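Local coordinates for protein glycoside hydrolase (Streptococcus pneumoniae serotype 4, PDB 6ORH) that probably releases alpha-linked L-fucose from host glycans by hydrolysis, as a family 29 glycoside hydrolase with a TIM-barrel fucosidase domain and a C-terminal F5/8 type C domain, at residues E380-F394 against G408-R420. The protein carries 2 engineered substitutions. Sequence-based numbering, arbitrary orientation.
Sequences ELREDLKLGQRIAAF and GSGHTVGYKRLLR
Glu383 reaches from residues 380-394 into the turn 411-416, where its CB lies 3.3 Å from Gly414 O, the same oxygen that takes the Glu383 backbone N-H almost straight on. CG, set beside its own backbone N (chi1 -79°), passes Val413 CG1 at 3.9 Å, and CD comes within 4.2 Å of Val413 CB. At the tip the two oxygens divide the work. OE1 receives Gly414 N at 2.8 Å through its anti lone pair and a hydrogen bond from a water that also joins Gln389 NE2, Ile391 O and Val413 N, Gln389 NE2 donating to Leu223 O as well; OE2 is gripped on its syn side by Arg390 N and Ile391 N, one from each face of the carboxylate. This buried carboxylate ties the turn around Gly414 to the start of strand 391-400.

Val413 splits its methyls: CG1 rests on Leu381 CB, CG2 packs against Ile391 CD1 and Phe394 CD1. The Phe394 ring has Gly410 N over one face, while its CE1 points edge-on at Thr412 O (3.4 Å). That carbonyl also accepts Arg417 NH1 in its plane; the rim of the Phe394 ring, at CZ, meets a face of the Arg417 guanidinium, which is salt-bridged to Asp221 of the fucosidase domain. On the other side of strand 378-382, Arg382 NE makes a salt bridge with Glu380 OE2 in the guanidinium plane (2.7 Å), and a water links Glu380 OE1, Arg382 NH2 and Lys416 NZ, the last salt-bridged to Glu22.

Antiparallel hydrogen-bonded pairs Leu381-Arg417 and Phe394-Gly410 belong to different five-stranded sheets, and Val413 lies between them: the two-sheet packing of a galactose-binding-like beta-sandwich of the F5/8 type C family.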
# COMPACT_ATOMS: atom_id res chain seq x y z
N GLU A 380 -15.06 -8.37 -2.16
CA GLU A 380 -15.23 -8.11 -0.73
C GLU A 380 -15.24 -9.44 0.03
O GLU A 380 -15.94 -10.39 -0.36
CB GLU A 380 -16.53 -7.33 -0.48
CG GLU A 380 -16.84 -7.18 1.02
CD GLU A 380 -18.18 -6.49 1.29
OE1 GLU A 380 -18.58 -5.67 0.46
OE2 GLU A 380 -18.80 -6.78 2.34
N LEU A 381 -14.47 -9.53 1.13
CA LEU A 381 -14.46 -10.68 2.01
C LEU A 381 -14.76 -10.15 3.42
O LEU A 381 -14.33 -9.04 3.75
CB LEU A 381 -13.05 -11.30 2.01
CG LEU A 381 -12.47 -11.72 0.65
CD1 LEU A 381 -11.05 -12.26 0.85
CD2 LEU A 381 -13.34 -12.76 -0.03
N ARG A 382 -15.42 -10.95 4.26
CA ARG A 382 -15.63 -10.56 5.66
C ARG A 382 -15.39 -11.75 6.58
O ARG A 382 -15.86 -12.87 6.34
CB ARG A 382 -17.06 -10.09 5.92
CG ARG A 382 -17.47 -8.86 5.14
CD ARG A 382 -18.72 -8.25 5.77
NE ARG A 382 -19.24 -7.15 4.97
CZ ARG A 382 -20.17 -6.31 5.42
NH1 ARG A 382 -20.65 -6.47 6.65
NH2 ARG A 382 -20.61 -5.32 4.66
N GLU A 383 -14.68 -11.49 7.69
CA GLU A 383 -14.52 -12.48 8.74
C GLU A 383 -15.69 -12.42 9.71
O GLU A 383 -16.55 -11.55 9.59
CB GLU A 383 -13.22 -12.30 9.53
CG GLU A 383 -12.04 -12.84 8.78
CD GLU A 383 -10.74 -12.74 9.55
OE1 GLU A 383 -10.17 -11.61 9.58
OE2 GLU A 383 -10.25 -13.79 10.02
N ASP A 384 -15.74 -13.36 10.65
CA ASP A 384 -16.73 -13.25 11.71
C ASP A 384 -16.03 -12.85 13.00
O ASP A 384 -15.54 -13.70 13.73
CB ASP A 384 -17.51 -14.56 11.90
CG ASP A 384 -18.57 -14.49 13.00
OD1 ASP A 384 -18.72 -13.43 13.66
OD2 ASP A 384 -19.22 -15.53 13.21
N LEU A 385 -15.97 -11.55 13.26
CA LEU A 385 -15.08 -11.10 14.32
C LEU A 385 -15.65 -11.41 15.70
O LEU A 385 -14.93 -11.26 16.69
CB LEU A 385 -14.74 -9.61 14.17
CG LEU A 385 -13.92 -9.21 12.95
CD1 LEU A 385 -13.49 -7.75 13.09
CD2 LEU A 385 -12.71 -10.11 12.71
N LYS A 386 -16.92 -11.86 15.80
CA LYS A 386 -17.40 -12.32 17.10
C LYS A 386 -16.59 -13.53 17.56
O LYS A 386 -16.59 -13.86 18.75
CB LYS A 386 -18.86 -12.76 17.00
CG LYS A 386 -19.79 -11.61 16.65
CD LYS A 386 -21.23 -12.03 16.37
CE LYS A 386 -22.10 -10.80 16.17
NZ LYS A 386 -23.51 -11.05 16.55
N LEU A 387 -15.91 -14.20 16.63
CA LEU A 387 -15.07 -15.34 16.97
C LEU A 387 -13.58 -14.98 16.86
O LEU A 387 -12.70 -15.85 16.95
CB LEU A 387 -15.46 -16.52 16.08
CG LEU A 387 -16.71 -17.28 16.55
CD1 LEU A 387 -17.42 -17.95 15.39
CD2 LEU A 387 -16.36 -18.29 17.64
N GLY A 388 -13.29 -13.68 16.69
CA GLY A 388 -11.91 -13.20 16.65
C GLY A 388 -11.31 -13.13 15.24
O GLY A 388 -11.68 -13.87 14.32
N GLN A 389 -10.36 -12.20 15.05
CA GLN A 389 -9.72 -12.02 13.76
C GLN A 389 -8.63 -13.08 13.57
O GLN A 389 -7.83 -13.34 14.49
CB GLN A 389 -9.07 -10.62 13.75
CG GLN A 389 -8.52 -10.21 12.38
CD GLN A 389 -7.98 -8.79 12.33
OE1 GLN A 389 -8.02 -8.08 13.34
NE2 GLN A 389 -7.50 -8.38 11.16
N ARG A 390 -8.55 -13.67 12.37
CA ARG A 390 -7.70 -14.85 12.19
C ARG A 390 -6.82 -14.80 10.95
O ARG A 390 -5.64 -15.17 11.02
CB ARG A 390 -8.59 -16.12 12.10
CG ARG A 390 -9.47 -16.33 13.33
CD ARG A 390 -10.58 -17.37 13.09
NE ARG A 390 -11.32 -17.50 14.33
CZ ARG A 390 -11.59 -18.64 14.97
NH1 ARG A 390 -11.28 -19.81 14.44
NH2 ARG A 390 -12.22 -18.58 16.13
N ILE A 391 -7.37 -14.37 9.80
CA ILE A 391 -6.67 -14.54 8.53
C ILE A 391 -5.48 -13.61 8.45
O ILE A 391 -5.62 -12.43 8.75
CB ILE A 391 -7.63 -14.34 7.34
CG1 ILE A 391 -8.62 -15.50 7.32
CG2 ILE A 391 -6.85 -14.25 6.03
CD1 ILE A 391 -9.84 -15.24 6.42
N ALA A 392 -4.33 -14.14 8.02
CA ALA A 392 -3.11 -13.37 7.92
C ALA A 392 -2.59 -13.27 6.49
O ALA A 392 -1.69 -12.45 6.22
CB ALA A 392 -2.06 -13.98 8.84
N ALA A 393 -3.09 -14.11 5.56
CA ALA A 393 -2.68 -13.99 4.16
C ALA A 393 -3.69 -14.68 3.27
O ALA A 393 -4.16 -15.77 3.60
CB ALA A 393 -1.32 -14.60 3.92
N PHE A 394 -3.99 -14.04 2.14
CA PHE A 394 -4.90 -14.67 1.18
C PHE A 394 -4.58 -14.13 -0.22
O PHE A 394 -3.95 -13.07 -0.37
CB PHE A 394 -6.37 -14.43 1.58
CG PHE A 394 -6.79 -13.00 1.35
CD1 PHE A 394 -6.47 -12.03 2.30
CD2 PHE A 394 -7.36 -12.59 0.15
CE1 PHE A 394 -6.74 -10.69 2.06
CE2 PHE A 394 -7.62 -11.25 -0.10
CZ PHE A 394 -7.34 -10.29 0.88
N GLY A 408 -5.56 -10.39 -7.18
CA GLY A 408 -4.87 -9.58 -6.19
C GLY A 408 -4.53 -10.42 -4.96
O GLY A 408 -4.85 -11.61 -4.89
N SER A 409 -3.85 -9.79 -3.99
CA SER A 409 -3.52 -10.50 -2.77
C SER A 409 -3.55 -9.52 -1.61
O SER A 409 -3.53 -8.30 -1.80
CB SER A 409 -2.15 -11.16 -2.84
OG SER A 409 -1.11 -10.19 -2.90
N GLY A 410 -3.52 -10.10 -0.41
CA GLY A 410 -3.52 -9.28 0.79
C GLY A 410 -3.03 -10.04 2.00
O GLY A 410 -2.67 -11.23 1.94
N HIS A 411 -2.98 -9.33 3.13
CA HIS A 411 -2.70 -9.95 4.40
C HIS A 411 -4.00 -10.27 5.13
O HIS A 411 -4.49 -11.41 5.07
CB HIS A 411 -1.80 -9.02 5.25
CG HIS A 411 -0.43 -8.81 4.70
ND1 HIS A 411 0.69 -9.37 5.28
CD2 HIS A 411 0.00 -8.07 3.66
CE1 HIS A 411 1.76 -8.99 4.60
NE2 HIS A 411 1.37 -8.20 3.61
N THR A 412 -4.55 -9.28 5.85
CA THR A 412 -5.73 -9.46 6.69
C THR A 412 -7.03 -9.29 5.90
O THR A 412 -7.07 -8.74 4.79
CB THR A 412 -5.70 -8.47 7.86
OG1 THR A 412 -5.38 -7.18 7.31
CG2 THR A 412 -4.65 -8.84 8.89
N VAL A 413 -8.10 -9.79 6.52
CA VAL A 413 -9.45 -9.54 6.05
C VAL A 413 -10.12 -8.62 7.07
O VAL A 413 -10.45 -7.47 6.75
CB VAL A 413 -10.18 -10.89 5.85
CG1 VAL A 413 -11.67 -10.66 5.57
CG2 VAL A 413 -9.58 -11.67 4.67
N GLY A 414 -10.34 -9.11 8.30
CA GLY A 414 -10.97 -8.29 9.33
C GLY A 414 -12.49 -8.23 9.16
O GLY A 414 -13.11 -9.14 8.57
N TYR A 415 -13.10 -7.13 9.63
CA TYR A 415 -14.54 -6.98 9.55
C TYR A 415 -15.00 -7.00 8.09
O TYR A 415 -16.05 -7.55 7.74
CB TYR A 415 -14.96 -5.65 10.17
CG TYR A 415 -16.45 -5.55 10.34
CD1 TYR A 415 -17.06 -6.10 11.45
CD2 TYR A 415 -17.21 -4.94 9.36
CE1 TYR A 415 -18.44 -6.06 11.59
CE2 TYR A 415 -18.60 -4.89 9.47
CZ TYR A 415 -19.19 -5.47 10.59
OH TYR A 415 -20.54 -5.39 10.80
N LYS A 416 -14.22 -6.33 7.25
CA LYS A 416 -14.56 -6.19 5.84
C LYS A 416 -13.30 -5.77 5.09
O LYS A 416 -12.64 -4.81 5.47
CB LYS A 416 -15.61 -5.09 5.69
CG LYS A 416 -15.89 -4.63 4.27
CD LYS A 416 -17.11 -3.69 4.27
CE LYS A 416 -17.34 -2.99 2.95
NZ LYS A 416 -18.58 -2.16 3.01
N ARG A 417 -13.00 -6.49 4.00
CA ARG A 417 -11.85 -6.17 3.17
C ARG A 417 -12.36 -6.03 1.74
O ARG A 417 -13.02 -6.94 1.22
CB ARG A 417 -10.84 -7.33 3.22
CG ARG A 417 -9.59 -7.16 2.36
CD ARG A 417 -8.71 -6.03 2.90
NE ARG A 417 -7.66 -5.60 1.98
CZ ARG A 417 -6.38 -5.95 2.06
NH1 ARG A 417 -5.96 -6.87 2.94
NH2 ARG A 417 -5.53 -5.41 1.20
N LEU A 418 -12.08 -4.87 1.14
CA LEU A 418 -12.30 -4.67 -0.28
C LEU A 418 -10.94 -4.83 -0.93
O LEU A 418 -9.92 -4.36 -0.39
CB LEU A 418 -12.90 -3.29 -0.54
CG LEU A 418 -14.25 -3.06 0.12
CD1 LEU A 418 -14.69 -1.59 -0.04
CD2 LEU A 418 -15.31 -3.99 -0.46
N LEU A 419 -10.89 -5.63 -1.98
CA LEU A 419 -9.65 -5.69 -2.72
C LEU A 419 -9.91 -5.44 -4.22
O LEU A 419 -10.69 -6.17 -4.82
CB LEU A 419 -9.06 -7.09 -2.50
CG LEU A 419 -7.74 -7.34 -3.21
CD1 LEU A 419 -6.62 -6.51 -2.56
CD2 LEU A 419 -7.42 -8.83 -3.12
N ARG A 420 -9.27 -4.41 -4.77
CA ARG A 420 -9.46 -4.04 -6.16
C ARG A 420 -8.43 -4.77 -7.02
O ARG A 420 -7.33 -5.10 -6.57
CB ARG A 420 -9.30 -2.54 -6.37
CG ARG A 420 -10.49 -1.76 -5.82
CD ARG A 420 -10.28 -0.27 -5.95
NE ARG A 420 -9.17 0.19 -5.12
CZ ARG A 420 -8.66 1.42 -5.13
NH1 ARG A 420 -9.16 2.35 -5.93
NH2 ARG A 420 -7.68 1.75 -4.31
O HOH W 1 -20.28 -4.15 1.87
O HOH W 2 -22.17 -4.75 8.61
O HOH W 3 -7.66 -10.74 9.27
O HOH W 4 -17.54 -9.00 9.54
O HOH W 5 0.21 -11.02 7.49